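Long-range contacts in Agap007691-pb (Anopheles gambiae, PDB 5C98), which is of unknown physiological function but belongs to the serpin family, whose members generally inhibit serine proteases: residues K96-V101 with Q145-E150; L102-L107 with D129-I134; L107-E112 with H308-S313; A139-Y144 with D153-G158; P165-M170 with R317-I322. One frame throughout, in Å; residues are numbered along the deposited sequence.

Contact 1. Residues K96-V101 with Q145-E150; sequences KALSFV and QRANTE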
# COMPACT_ATOMS: atom_id res chain seq x y z
N LYS A 96 9.78 -3.77 -1.24
CA LYS A 96 10.35 -2.54 -1.79
C LYS A 96 9.35 -1.42 -1.62
O LYS A 96 8.21 -1.56 -2.06
CB LYS A 96 10.72 -2.75 -3.25
CG LYS A 96 11.91 -3.68 -3.42
CD LYS A 96 12.33 -3.80 -4.90
CE LYS A 96 13.38 -4.88 -5.10
NZ LYS A 96 14.52 -4.71 -4.17
N ALA A 97 9.76 -0.35 -0.95
CA ALA A 97 8.93 0.84 -0.74
C ALA A 97 9.78 2.01 -1.20
O ALA A 97 10.71 2.42 -0.50
CB ALA A 97 8.53 0.98 0.72
N LEU A 98 9.44 2.54 -2.37
CA LEU A 98 10.29 3.49 -3.07
C LEU A 98 9.47 4.70 -3.48
O LEU A 98 8.43 4.54 -4.14
CB LEU A 98 10.90 2.86 -4.32
CG LEU A 98 11.90 1.72 -4.09
CD1 LEU A 98 12.06 0.86 -5.36
CD2 LEU A 98 13.23 2.29 -3.63
N SER A 99 9.92 5.88 -3.12
CA SER A 99 9.31 7.12 -3.58
C SER A 99 10.13 7.74 -4.70
O SER A 99 11.34 7.53 -4.82
CB SER A 99 9.17 8.13 -2.45
OG SER A 99 10.42 8.44 -1.87
N PHE A 100 9.45 8.56 -5.50
CA PHE A 100 10.06 9.19 -6.65
C PHE A 100 9.35 10.51 -6.83
O PHE A 100 8.13 10.60 -6.65
CB PHE A 100 9.86 8.28 -7.86
CG PHE A 100 10.52 8.74 -9.11
CD1 PHE A 100 11.88 8.57 -9.28
CD2 PHE A 100 9.80 9.36 -10.12
CE1 PHE A 100 12.53 9.00 -10.44
CE2 PHE A 100 10.43 9.78 -11.29
CZ PHE A 100 11.80 9.63 -11.44
N VAL A 101 10.11 11.54 -7.17
CA VAL A 101 9.59 12.89 -7.27
C VAL A 101 9.93 13.44 -8.64
O VAL A 101 11.09 13.36 -9.06
CB VAL A 101 10.17 13.79 -6.17
CG1 VAL A 101 9.59 15.18 -6.22
CG2 VAL A 101 9.99 13.18 -4.80
N GLN A 145 10.93 0.37 -13.20
CA GLN A 145 11.44 -0.81 -13.93
C GLN A 145 12.85 -1.16 -13.47
O GLN A 145 13.16 -2.33 -13.21
CB GLN A 145 11.45 -0.55 -15.45
CG GLN A 145 10.10 -0.53 -16.13
CD GLN A 145 10.14 0.23 -17.44
OE1 GLN A 145 11.21 0.62 -17.94
NE2 GLN A 145 8.96 0.46 -18.02
N ARG A 146 13.73 -0.16 -13.38
CA ARG A 146 15.10 -0.40 -12.94
C ARG A 146 15.14 -0.89 -11.50
O ARG A 146 16.11 -1.55 -11.11
CB ARG A 146 15.95 0.87 -13.06
CG ARG A 146 16.28 1.35 -14.48
CD ARG A 146 17.28 2.52 -14.46
NE ARG A 146 16.86 3.69 -13.67
CZ ARG A 146 16.08 4.68 -14.12
NH1 ARG A 146 15.62 4.67 -15.36
NH2 ARG A 146 15.77 5.69 -13.31
N ALA A 147 14.12 -0.58 -10.70
CA ALA A 147 14.09 -0.98 -9.31
C ALA A 147 13.72 -2.44 -9.14
O ALA A 147 13.78 -2.93 -8.02
CB ALA A 147 13.11 -0.10 -8.54
N ASN A 148 13.34 -3.12 -10.23
CA ASN A 148 13.05 -4.56 -10.23
C ASN A 148 12.04 -4.90 -9.13
O ASN A 148 12.29 -5.69 -8.23
CB ASN A 148 14.33 -5.38 -10.10
CG ASN A 148 14.14 -6.82 -10.52
OD1 ASN A 148 13.22 -7.15 -11.27
ND2 ASN A 148 15.01 -7.70 -10.04
N THR A 149 10.88 -4.26 -9.24
CA THR A 149 9.87 -4.30 -8.20
C THR A 149 8.55 -4.83 -8.71
O THR A 149 7.51 -4.66 -8.06
CB THR A 149 9.71 -2.92 -7.58
OG1 THR A 149 9.09 -3.06 -6.28
CG2 THR A 149 8.89 -1.99 -8.51
N GLU A 150 8.56 -5.50 -9.86
CA GLU A 150 7.39 -6.15 -10.43
C GLU A 150 6.32 -5.17 -10.90
O GLU A 150 5.17 -5.56 -11.06
CB GLU A 150 6.79 -7.20 -9.49
CG GLU A 150 7.66 -8.42 -9.28
CD GLU A 150 8.02 -9.08 -10.59
OE1 GLU A 150 7.10 -9.45 -11.35
OE2 GLU A 150 9.23 -9.19 -10.89
O HOH W 1 8.01 -0.90 -5.20
O HOH W 2 14.79 -1.56 -5.65
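Lys96 and Thr149 run past each other in opposite directions, so that the lysine methylenes, not its ammonium, lie along the 145-150 segment. Lys96 CB sits 3.5 Å from Thr149 OG1. Further out, Lys96 CE comes within 3.5 Å of Ala147 O and 3.4 Å of Asn148 O, the carbonyls of two successive residues. The chain is straight as far as CE, and chi4 (-51°) then turns NZ aside, where it finds its hydrogen-bond partner in Gly92 O. On the facing side, Thr149 OG1 lies anti to its backbone nitrogen (chi1 -160°), and this turns the hydroxyl to the strand.

Leu98, two residues along strand 95-104 and pointing the same way, brings CD1 to 3.5 Å from Ala147 CB, a tight methyl-to-methyl contact. Ala147 lies near the C-terminal end of helix 133-146, helix F in serpin terms, and Asn148, with positive phi, leaves the helical conformation. The contact therefore sets the C-terminal end of that helix against the second strand of sheet A.

Two waters complete the polar side. One donates to Lys96 O at 3.2 Å and lies 2.6 Å from Thr149 OG1; the other donates to Ala147 O at 2.9 Å and accepts only a weak bond from Lys96 NZ. With direct polar bonding between the segments replaced by water and by methylenes lying against carbonyls, the chemistry suggests a modest attachment (186 Å² buried) in which bridging water probably contributes alongside the apolar touch.

Contact 2. Residues L102-L107 with D129-I134; sequences LVEETL and DLTDDI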
# COMPACT_ATOMS: atom_id res chain seq x y z
N LEU A 102 8.93 14.01 -9.31
CA LEU A 102 9.17 14.82 -10.50
C LEU A 102 9.08 16.29 -10.15
O LEU A 102 8.17 16.71 -9.44
CB LEU A 102 8.15 14.54 -11.60
CG LEU A 102 8.12 13.15 -12.23
CD1 LEU A 102 6.96 13.06 -13.20
CD2 LEU A 102 9.44 12.91 -12.95
N VAL A 103 10.02 17.07 -10.65
CA VAL A 103 9.99 18.52 -10.55
C VAL A 103 10.17 19.11 -11.94
O VAL A 103 10.88 18.56 -12.79
CB VAL A 103 11.08 19.09 -9.59
CG1 VAL A 103 10.80 18.70 -8.15
CG2 VAL A 103 12.47 18.65 -10.02
N GLU A 104 9.51 20.24 -12.17
CA GLU A 104 9.67 20.95 -13.45
C GLU A 104 11.11 21.42 -13.62
O GLU A 104 11.63 22.20 -12.82
CB GLU A 104 8.70 22.14 -13.51
CG GLU A 104 8.93 23.13 -14.66
CD GLU A 104 9.03 22.49 -16.03
OE1 GLU A 104 8.22 21.58 -16.33
OE2 GLU A 104 9.92 22.91 -16.81
N GLU A 105 11.74 20.98 -14.71
CA GLU A 105 13.17 21.19 -14.89
C GLU A 105 13.55 22.65 -15.10
O GLU A 105 14.70 23.01 -14.85
CB GLU A 105 13.67 20.37 -16.08
CG GLU A 105 13.10 20.78 -17.46
CD GLU A 105 13.52 19.82 -18.57
OE1 GLU A 105 14.11 18.77 -18.27
OE2 GLU A 105 13.24 20.13 -19.75
N THR A 106 12.63 23.50 -15.54
CA THR A 106 13.03 24.88 -15.82
C THR A 106 13.02 25.78 -14.59
O THR A 106 13.38 26.95 -14.72
CB THR A 106 12.15 25.52 -16.89
OG1 THR A 106 10.79 25.53 -16.44
CG2 THR A 106 12.27 24.79 -18.25
N LEU A 107 12.63 25.27 -13.43
CA LEU A 107 12.58 26.06 -12.20
C LEU A 107 13.73 25.66 -11.29
O LEU A 107 13.82 24.51 -10.87
CB LEU A 107 11.24 25.85 -11.48
CG LEU A 107 9.97 26.24 -12.25
CD1 LEU A 107 8.75 25.97 -11.41
CD2 LEU A 107 10.04 27.71 -12.65
N ASP A 129 10.59 17.81 -18.13
CA ASP A 129 9.70 18.77 -18.76
C ASP A 129 8.28 18.32 -18.45
O ASP A 129 7.71 17.51 -19.18
CB ASP A 129 9.96 18.79 -20.26
CG ASP A 129 9.01 19.68 -21.00
OD1 ASP A 129 8.24 20.42 -20.34
OD2 ASP A 129 9.06 19.67 -22.25
N LEU A 130 7.69 18.89 -17.40
CA LEU A 130 6.33 18.54 -16.98
C LEU A 130 5.25 19.11 -17.91
O LEU A 130 4.08 18.75 -17.77
CB LEU A 130 6.09 18.95 -15.52
CG LEU A 130 6.45 17.90 -14.44
CD1 LEU A 130 6.30 18.44 -13.02
CD2 LEU A 130 5.60 16.65 -14.59
N THR A 131 5.61 19.97 -18.86
CA THR A 131 4.68 20.32 -19.93
C THR A 131 4.53 19.21 -20.97
O THR A 131 3.66 19.32 -21.84
CB THR A 131 5.11 21.61 -20.64
OG1 THR A 131 6.12 21.33 -21.61
CG2 THR A 131 5.60 22.66 -19.66
N ASP A 132 5.34 18.15 -20.88
CA ASP A 132 5.36 17.08 -21.88
C ASP A 132 5.12 15.74 -21.18
O ASP A 132 6.00 15.24 -20.47
CB ASP A 132 6.70 17.07 -22.62
CG ASP A 132 6.68 16.19 -23.85
OD1 ASP A 132 5.69 15.44 -24.05
OD2 ASP A 132 7.66 16.22 -24.62
N ASP A 133 3.94 15.17 -21.37
CA ASP A 133 3.61 13.96 -20.64
C ASP A 133 4.46 12.75 -21.03
O ASP A 133 4.57 11.83 -20.23
CB ASP A 133 2.11 13.64 -20.72
CG ASP A 133 1.60 13.50 -22.14
OD1 ASP A 133 2.41 13.51 -23.09
OD2 ASP A 133 0.38 13.37 -22.29
N ILE A 134 5.09 12.75 -22.21
CA ILE A 134 5.78 11.54 -22.68
C ILE A 134 7.07 11.33 -21.88
O ILE A 134 7.26 10.25 -21.29
CB ILE A 134 6.03 11.59 -24.19
CG1 ILE A 134 4.69 11.59 -24.95
CG2 ILE A 134 6.92 10.43 -24.65
CD1 ILE A 134 3.97 10.27 -24.95
O HOH W 3 9.61 22.64 -19.37
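Leu130, Glu104 and Asp129 carry this contact. Leu130 supplies both a backbone donor and an apolar side chain: its N bonds to Glu104 OE1 at 2.9 Å, approaching nearly along the C-O bond, while its isobutyl group lies against strand 95-104. There Leu130 CD2 meets Leu102 CD1 at 4.1 Å, and Leu130 CD1 rests on the backbone where Val103 joins Glu104.

Glu104 reaches across because its chain folds at chi2 (51°), which also returns OE2 to its own turn. Glu104 OE2 accepts from Thr106 OG1 at 2.8 Å and from Thr106 N at 3.1 Å, the two donors coming from opposite faces of the carboxylate. Asp129 OD1 takes Thr131 OG1 at 2.6 Å on its syn side, with a weak second bond from Thr131 N. Each acid thus braces a type I turn, one following the strand, the other leading into helix 133-146, helix F of the serpin fold.

The carboxylates stand close, Glu104 OE1 4.2 Å from Asp129 OD1, turned nearly at right angles. A water donates both its protons, one to Glu104 OE2 and one to Asp129 OD1. These donors probably offset the repulsion of two neighbouring negative charges, although the proximity may still raise the proton affinity of one of them.

Contact 3. Residues L107-E112 with H308-S313; sequences LRLDSE and HVFHDS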
# COMPACT_ATOMS: atom_id res chain seq x y z
N LEU A 107 12.63 25.27 -13.43
CA LEU A 107 12.58 26.06 -12.20
C LEU A 107 13.73 25.66 -11.29
O LEU A 107 13.82 24.51 -10.87
CB LEU A 107 11.24 25.85 -11.48
CG LEU A 107 9.97 26.24 -12.25
CD1 LEU A 107 8.75 25.97 -11.41
CD2 LEU A 107 10.04 27.71 -12.65
N ARG A 108 14.56 26.63 -10.93
CA ARG A 108 15.62 26.38 -9.97
C ARG A 108 15.03 25.98 -8.63
O ARG A 108 14.05 26.56 -8.16
CB ARG A 108 16.47 27.64 -9.82
CG ARG A 108 17.68 27.46 -8.93
CD ARG A 108 18.53 28.73 -8.93
NE ARG A 108 19.17 28.97 -7.64
CZ ARG A 108 19.83 30.09 -7.35
NH1 ARG A 108 19.93 31.06 -8.25
NH2 ARG A 108 20.39 30.24 -6.15
N LEU A 109 15.62 24.96 -8.02
CA LEU A 109 15.19 24.45 -6.73
C LEU A 109 15.75 25.29 -5.58
O LEU A 109 16.86 25.83 -5.66
CB LEU A 109 15.66 23.01 -6.55
CG LEU A 109 15.05 22.02 -7.55
CD1 LEU A 109 15.70 20.66 -7.43
CD2 LEU A 109 13.54 21.91 -7.32
N ASP A 110 14.99 25.36 -4.50
CA ASP A 110 15.48 26.01 -3.29
C ASP A 110 16.54 25.14 -2.64
O ASP A 110 16.50 23.90 -2.71
CB ASP A 110 14.33 26.22 -2.30
CG ASP A 110 14.81 26.84 -0.99
OD1 ASP A 110 15.24 27.99 -1.04
OD2 ASP A 110 14.76 26.13 0.04
N SER A 111 17.47 25.80 -1.95
CA SER A 111 18.61 25.11 -1.35
C SER A 111 18.21 24.13 -0.26
O SER A 111 18.86 23.09 -0.09
CB SER A 111 19.62 26.13 -0.83
OG SER A 111 18.99 27.02 0.07
N GLU A 112 17.15 24.42 0.50
CA GLU A 112 16.74 23.47 1.53
C GLU A 112 16.05 22.26 0.92
O GLU A 112 16.22 21.14 1.42
CB GLU A 112 15.86 24.16 2.57
CG GLU A 112 16.68 24.99 3.56
CD GLU A 112 17.44 24.11 4.54
OE1 GLU A 112 16.75 23.55 5.44
OE2 GLU A 112 18.67 23.97 4.40
N HIS A 308 7.47 24.99 -0.04
CA HIS A 308 8.63 25.75 -0.50
C HIS A 308 9.60 24.80 -1.17
O HIS A 308 10.43 24.17 -0.52
CB HIS A 308 9.29 26.49 0.65
CG HIS A 308 10.42 27.36 0.23
ND1 HIS A 308 11.44 27.70 1.09
CD2 HIS A 308 10.70 27.96 -0.95
CE1 HIS A 308 12.31 28.47 0.45
NE2 HIS A 308 11.87 28.64 -0.79
N VAL A 309 9.49 24.69 -2.49
CA VAL A 309 10.31 23.80 -3.29
C VAL A 309 11.29 24.57 -4.17
O VAL A 309 12.43 24.15 -4.33
CB VAL A 309 9.41 22.91 -4.15
CG1 VAL A 309 10.23 22.08 -5.15
CG2 VAL A 309 8.56 22.04 -3.25
N PHE A 310 10.83 25.67 -4.75
CA PHE A 310 11.58 26.38 -5.77
C PHE A 310 12.23 27.66 -5.26
O PHE A 310 11.82 28.26 -4.27
CB PHE A 310 10.65 26.68 -6.94
CG PHE A 310 10.08 25.44 -7.56
CD1 PHE A 310 10.88 24.62 -8.32
CD2 PHE A 310 8.77 25.05 -7.33
CE1 PHE A 310 10.41 23.46 -8.87
CE2 PHE A 310 8.29 23.89 -7.88
CZ PHE A 310 9.11 23.09 -8.65
N HIS A 311 13.27 28.08 -5.98
CA HIS A 311 14.05 29.24 -5.59
C HIS A 311 13.24 30.53 -5.70
O HIS A 311 13.21 31.32 -4.75
CB HIS A 311 15.27 29.30 -6.50
CG HIS A 311 16.08 30.54 -6.31
ND1 HIS A 311 16.82 30.76 -5.17
CD2 HIS A 311 16.23 31.64 -7.08
CE1 HIS A 311 17.43 31.93 -5.27
NE2 HIS A 311 17.08 32.49 -6.41
N ASP A 312 12.62 30.78 -6.85
CA ASP A 312 12.00 32.08 -7.10
C ASP A 312 10.69 31.96 -7.86
O ASP A 312 10.43 32.72 -8.79
CB ASP A 312 12.96 33.00 -7.86
CG ASP A 312 13.44 32.38 -9.17
OD1 ASP A 312 12.82 31.41 -9.64
OD2 ASP A 312 14.45 32.87 -9.72
N SER A 313 9.84 31.00 -7.49
CA SER A 313 8.53 30.89 -8.11
C SER A 313 7.36 30.87 -7.13
O SER A 313 6.21 30.77 -7.58
CB SER A 313 8.47 29.67 -9.03
OG SER A 313 8.52 28.47 -8.29
O HOH W 4 12.46 28.80 -9.09
O HOH W 5 13.97 29.45 -11.74
O HOH W 6 12.78 24.39 0.76
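Two short, straight backbone bonds join these loops: His311 N to Arg108 O at 2.8 Å (174° at the hydrogen), and Asp110 N to Val309 O, also 2.8 Å (173°). They flank Leu109 and Phe310, whose CA atoms are 4.2 Å apart, which makes a single isolated beta bridge. Waters add links at both ends, one joining Arg108 O to Asp312 N and another Asp110 OD2 to His308 O.

Beside this core, the Arg108 guanidinium lies flat on the His311 imidazole, centres 3.6 Å apart and planes 7° from parallel. CZ sits over the middle of the ring, since Arg108 stays extended until a bend at chi3. Asp110 instead meets the His308 ring obliquely, its CG 3.3 Å from His308 CE1, and the angle at NE2 is too poor for a hydrogen bond. Its OD2 is employed as N-cap of helix 111-119, accepting from Glu112 N at 3.0 Å.

Packing closes the inner side. The Phe310 ring is sandwiched: Leu107 CD1 stands 3.8 Å from its centroid, almost on the ring normal, in a CH-pi contact, and Val309 CG1 covers the opposite face. Leu109 CD2 adds a touch at Phe310 CE1, 3.8 Å away.

The pairing ties the connection from strand 95-104 to helix 111-119 onto the loop preceding strand 320-328. Backbone bonds fix the register, while the stacked cation probably disfavours protonation of the exposed His311.

Contact 4. Residues A139-Y144 with D153-G158; sequences AVNSFY and DFIGEG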
# COMPACT_ATOMS: atom_id res chain seq x y z
N ALA A 139 10.15 8.86 -17.26
CA ALA A 139 11.05 8.94 -16.11
C ALA A 139 10.53 8.09 -14.96
O ALA A 139 11.29 7.36 -14.32
CB ALA A 139 11.22 10.40 -15.69
N VAL A 140 9.22 8.17 -14.69
CA VAL A 140 8.64 7.39 -13.61
C VAL A 140 8.71 5.90 -13.92
O VAL A 140 9.16 5.09 -13.11
CB VAL A 140 7.18 7.83 -13.36
CG1 VAL A 140 6.56 7.00 -12.22
CG2 VAL A 140 7.13 9.33 -13.05
N ASN A 141 8.23 5.53 -15.10
CA ASN A 141 8.14 4.11 -15.43
C ASN A 141 9.52 3.46 -15.48
O ASN A 141 9.68 2.32 -15.02
CB ASN A 141 7.39 3.91 -16.74
CG ASN A 141 5.92 4.21 -16.61
OD1 ASN A 141 5.34 4.04 -15.53
ND2 ASN A 141 5.32 4.71 -17.68
N SER A 142 10.52 4.17 -16.02
CA SER A 142 11.86 3.59 -16.08
C SER A 142 12.47 3.44 -14.69
O SER A 142 13.16 2.44 -14.42
CB SER A 142 12.76 4.40 -17.02
OG SER A 142 13.03 5.70 -16.54
N PHE A 143 12.21 4.38 -13.78
CA PHE A 143 12.72 4.25 -12.42
C PHE A 143 12.19 2.98 -11.76
O PHE A 143 12.97 2.20 -11.20
CB PHE A 143 12.35 5.46 -11.57
CG PHE A 143 12.71 5.33 -10.13
CD1 PHE A 143 14.01 5.60 -9.71
CD2 PHE A 143 11.78 4.95 -9.19
CE1 PHE A 143 14.35 5.48 -8.39
CE2 PHE A 143 12.13 4.83 -7.87
CZ PHE A 143 13.42 5.08 -7.47
N TYR A 144 10.87 2.75 -11.83
CA TYR A 144 10.31 1.59 -11.16
C TYR A 144 10.68 0.30 -11.89
O TYR A 144 10.80 -0.74 -11.24
CB TYR A 144 8.80 1.78 -10.97
CG TYR A 144 8.53 2.78 -9.85
CD1 TYR A 144 8.66 2.40 -8.51
CD2 TYR A 144 8.18 4.09 -10.12
CE1 TYR A 144 8.44 3.29 -7.49
CE2 TYR A 144 7.96 4.99 -9.09
CZ TYR A 144 8.09 4.60 -7.78
OH TYR A 144 7.85 5.53 -6.78
N ASP A 153 4.74 -0.93 -15.62
CA ASP A 153 3.96 0.17 -16.19
C ASP A 153 3.34 0.94 -15.02
O ASP A 153 2.14 0.89 -14.75
CB ASP A 153 2.90 -0.33 -17.15
CG ASP A 153 3.43 -0.51 -18.55
OD1 ASP A 153 3.50 0.50 -19.29
OD2 ASP A 153 3.78 -1.65 -18.91
N PHE A 154 4.20 1.65 -14.30
CA PHE A 154 3.77 2.30 -13.07
C PHE A 154 2.64 3.30 -13.32
O PHE A 154 1.69 3.38 -12.53
CB PHE A 154 5.00 2.95 -12.42
CG PHE A 154 4.75 3.42 -11.03
CD1 PHE A 154 4.09 4.60 -10.82
CD2 PHE A 154 5.16 2.68 -9.93
CE1 PHE A 154 3.81 5.04 -9.56
CE2 PHE A 154 4.89 3.16 -8.65
CZ PHE A 154 4.22 4.32 -8.48
N ILE A 155 2.74 4.12 -14.38
CA ILE A 155 1.76 5.16 -14.68
C ILE A 155 1.59 5.23 -16.19
O ILE A 155 2.41 4.72 -16.95
CB ILE A 155 2.10 6.59 -14.17
CG1 ILE A 155 3.56 6.95 -14.47
CG2 ILE A 155 1.75 6.77 -12.68
CD1 ILE A 155 3.78 8.45 -14.53
N GLY A 156 0.49 5.86 -16.59
CA GLY A 156 0.28 6.25 -17.96
C GLY A 156 0.53 7.75 -18.12
O GLY A 156 0.63 8.50 -17.16
N GLU A 157 0.64 8.16 -19.38
CA GLU A 157 0.86 9.58 -19.65
C GLU A 157 -0.25 10.45 -19.08
O GLU A 157 0.01 11.58 -18.64
CB GLU A 157 1.00 9.80 -21.16
CG GLU A 157 2.39 9.51 -21.68
CD GLU A 157 2.60 8.07 -22.13
OE1 GLU A 157 1.77 7.19 -21.77
OE2 GLU A 157 3.58 7.82 -22.85
N GLY A 158 -1.48 9.93 -19.04
CA GLY A 158 -2.58 10.70 -18.49
C GLY A 158 -2.40 11.05 -17.02
O GLY A 158 -2.95 12.05 -16.55
O HOH W 7 7.30 1.04 -14.21
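The 139-144 segment is regular helix, whereas residues 153-156 form an irregular loop beside it, Phe154 helical in phi/psi, Ile155 and Gly156 extended; the chains come nearest at Asn141 and Phe154, CA atoms 5.3 Å apart. A water spans them, donating to Asn141 O and accepting from Phe154 N.

Asn141 clasps the backbone of Ile155 with both ends of its amide. Its OD1 accepts from Ile155 N at 2.8 Å, on a lone pair in the carbonyl plane, and its ND2 donates to Ile155 O at 3.0 Å, the acceptor lying close to the amide plane. The two bonds discourage a flip.

This is the underside of helix 133-146, helix F, which in serpins lies across sheet A: Val140, Tyr144, Phe154 and Ile155 also reach Phe172 of strand 169-177. Tyr144 and Phe154 form an offset stack, centroids 3.9 Å apart and planes at 15°. Phe143 CD2 lies over the other face of the tyrosine ring, and the phenol OH bonds to Leu98 O of strand 95-104. Ile155 holds CG1 between its N and carbonyl carbon (chi1 45°), which swings CD1 to Val140 CB, 3.6 Å away. Val140 CG1 touches Phe154 CD1 at 3.7 Å.

Contact 5. Residues P165-M170 with R317-I322; sequences PCHKLM and RLNGFI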
# COMPACT_ATOMS: atom_id res chain seq x y z
N PRO A 165 -1.59 26.31 -16.90
CA PRO A 165 -0.22 26.24 -16.39
C PRO A 165 0.09 24.84 -15.90
O PRO A 165 -0.64 24.29 -15.07
CB PRO A 165 -0.24 27.23 -15.23
CG PRO A 165 -1.65 27.18 -14.74
CD PRO A 165 -2.49 27.01 -15.97
N CYS A 166 1.17 24.27 -16.41
CA CYS A 166 1.43 22.86 -16.20
C CYS A 166 1.92 22.58 -14.77
O CYS A 166 2.33 23.48 -14.03
CB CYS A 166 2.45 22.36 -17.21
SG CYS A 166 1.81 22.46 -18.90
N HIS A 167 1.86 21.31 -14.40
CA HIS A 167 2.28 20.88 -13.08
C HIS A 167 3.74 21.20 -12.84
O HIS A 167 4.56 21.20 -13.76
CB HIS A 167 2.10 19.37 -12.96
CG HIS A 167 0.68 18.93 -12.95
ND1 HIS A 167 -0.37 19.79 -12.72
CD2 HIS A 167 0.14 17.70 -13.10
CE1 HIS A 167 -1.51 19.11 -12.75
NE2 HIS A 167 -1.23 17.84 -12.98
N LYS A 168 4.08 21.48 -11.56
CA LYS A 168 5.46 21.73 -11.14
C LYS A 168 6.06 20.63 -10.29
O LYS A 168 7.28 20.53 -10.23
CB LYS A 168 5.55 23.03 -10.34
CG LYS A 168 5.10 24.28 -11.10
CD LYS A 168 5.23 25.51 -10.21
CE LYS A 168 4.28 26.62 -10.61
NZ LYS A 168 4.62 27.17 -11.94
N LEU A 169 5.23 19.80 -9.63
CA LEU A 169 5.70 18.92 -8.57
C LEU A 169 4.76 17.73 -8.46
O LEU A 169 3.57 17.92 -8.23
CB LEU A 169 5.70 19.66 -7.24
CG LEU A 169 6.13 18.88 -6.01
CD1 LEU A 169 7.63 18.56 -6.06
CD2 LEU A 169 5.83 19.68 -4.74
N MET A 170 5.30 16.51 -8.57
CA MET A 170 4.49 15.31 -8.46
C MET A 170 5.25 14.25 -7.69
O MET A 170 6.48 14.18 -7.75
CB MET A 170 4.15 14.74 -9.82
CG MET A 170 3.45 15.75 -10.72
SD MET A 170 2.68 14.98 -12.16
CE MET A 170 1.25 14.25 -11.40
N ARG A 317 1.54 23.96 -4.48
CA ARG A 317 0.85 22.76 -4.03
C ARG A 317 1.52 21.54 -4.65
O ARG A 317 2.29 21.63 -5.61
CB ARG A 317 -0.61 22.80 -4.48
CG ARG A 317 -0.76 22.80 -6.00
CD ARG A 317 -2.17 23.14 -6.44
NE ARG A 317 -2.51 24.53 -6.12
CZ ARG A 317 -3.75 25.00 -6.09
NH1 ARG A 317 -4.78 24.20 -6.33
NH2 ARG A 317 -3.96 26.29 -5.80
N LEU A 318 1.22 20.39 -4.07
CA LEU A 318 1.58 19.13 -4.69
C LEU A 318 0.55 18.84 -5.77
O LEU A 318 -0.64 18.74 -5.47
CB LEU A 318 1.61 18.05 -3.63
CG LEU A 318 2.01 16.65 -4.08
CD1 LEU A 318 3.33 16.65 -4.84
CD2 LEU A 318 2.05 15.71 -2.85
N ASN A 319 1.00 18.74 -7.02
CA ASN A 319 0.05 18.62 -8.13
C ASN A 319 -0.53 17.23 -8.32
O ASN A 319 -1.60 17.10 -8.92
CB ASN A 319 0.70 19.06 -9.45
CG ASN A 319 1.09 20.50 -9.43
OD1 ASN A 319 2.26 20.84 -9.44
ND2 ASN A 319 0.08 21.38 -9.34
N GLY A 320 0.12 16.19 -7.79
CA GLY A 320 -0.36 14.84 -7.91
C GLY A 320 0.42 13.92 -7.01
O GLY A 320 1.57 14.21 -6.66
N PHE A 321 -0.22 12.83 -6.62
CA PHE A 321 0.43 11.78 -5.82
C PHE A 321 -0.24 10.48 -6.23
O PHE A 321 -1.42 10.29 -5.94
CB PHE A 321 0.27 12.06 -4.33
CG PHE A 321 1.00 11.08 -3.42
CD1 PHE A 321 1.88 10.14 -3.93
CD2 PHE A 321 0.79 11.12 -2.05
CE1 PHE A 321 2.56 9.24 -3.08
CE2 PHE A 321 1.45 10.22 -1.22
CZ PHE A 321 2.33 9.29 -1.73
N ILE A 322 0.50 9.61 -6.92
CA ILE A 322 0.03 8.31 -7.36
C ILE A 322 0.81 7.22 -6.64
O ILE A 322 2.03 7.32 -6.50
CB ILE A 322 0.19 8.15 -8.89
CG1 ILE A 322 -0.66 9.19 -9.64
CG2 ILE A 322 -0.18 6.75 -9.33
CD1 ILE A 322 -2.14 9.12 -9.40
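One face of the His167 ring is taken by Asn319, whose CB lies 3.7 Å from the ring centroid in a CH-pi contact, displaced toward the rim on the CG-ND1 side. The Asn319 amide continues this layer almost parallel to the imidazole, 7° between planes, the two side chains passing in opposite directions.

The amide oxygen faces the backbone and takes two donors. Leu169 N meets Asn319 OD1 at 3.2 Å in the carbonyl plane, on a lone pair, and Lys168 N reaches the same OD1 at 2.9 Å from 47° above that plane. A third bond runs the other way, Asn319 N to Leu169 O at 3.0 Å, so one asparagine grips the bend through side chain and backbone alike.

Strands 169-177 and 320-328, parallel neighbours, lead off from here. They are the third and fifth strands of serpin sheet A, the pair that parts in inhibitory serpins when the reactive loop inserts between them. Leu169 and Leu318 cross at about a right angle, Leu169 CG 3.8 Å from Leu318 CD1. Met170 CE settles against the bare CA of Gly320 at 3.9 Å, its thioether bent at chi3, and Met170 CA directs a C-H to Gly320 O, 3.6 Å distant.

How the contacts relate
From the N terminus, strand 95-104 opens contacts 1 and 2 in succession. Contact 2 closes first, at the entry to helix 133-146, and is nested within the loop that contact 1 closes at that helix's far end. Contact 4 starts on the same helix before contact 1 has closed, so the two cross; it then joins the helix to the chain returning beneath it. Contact 3, sharing Leu107 with contact 2, crosses contacts 1, 2 and 5 and encloses contact 4, its long loop ending just before strand 320-328. Contact 5 follows contacts 1, 2 and 4 in series. Together they tie helix 133-146, neighbouring strands of sheet A and the loops that precede strands 169-177 and 320-328.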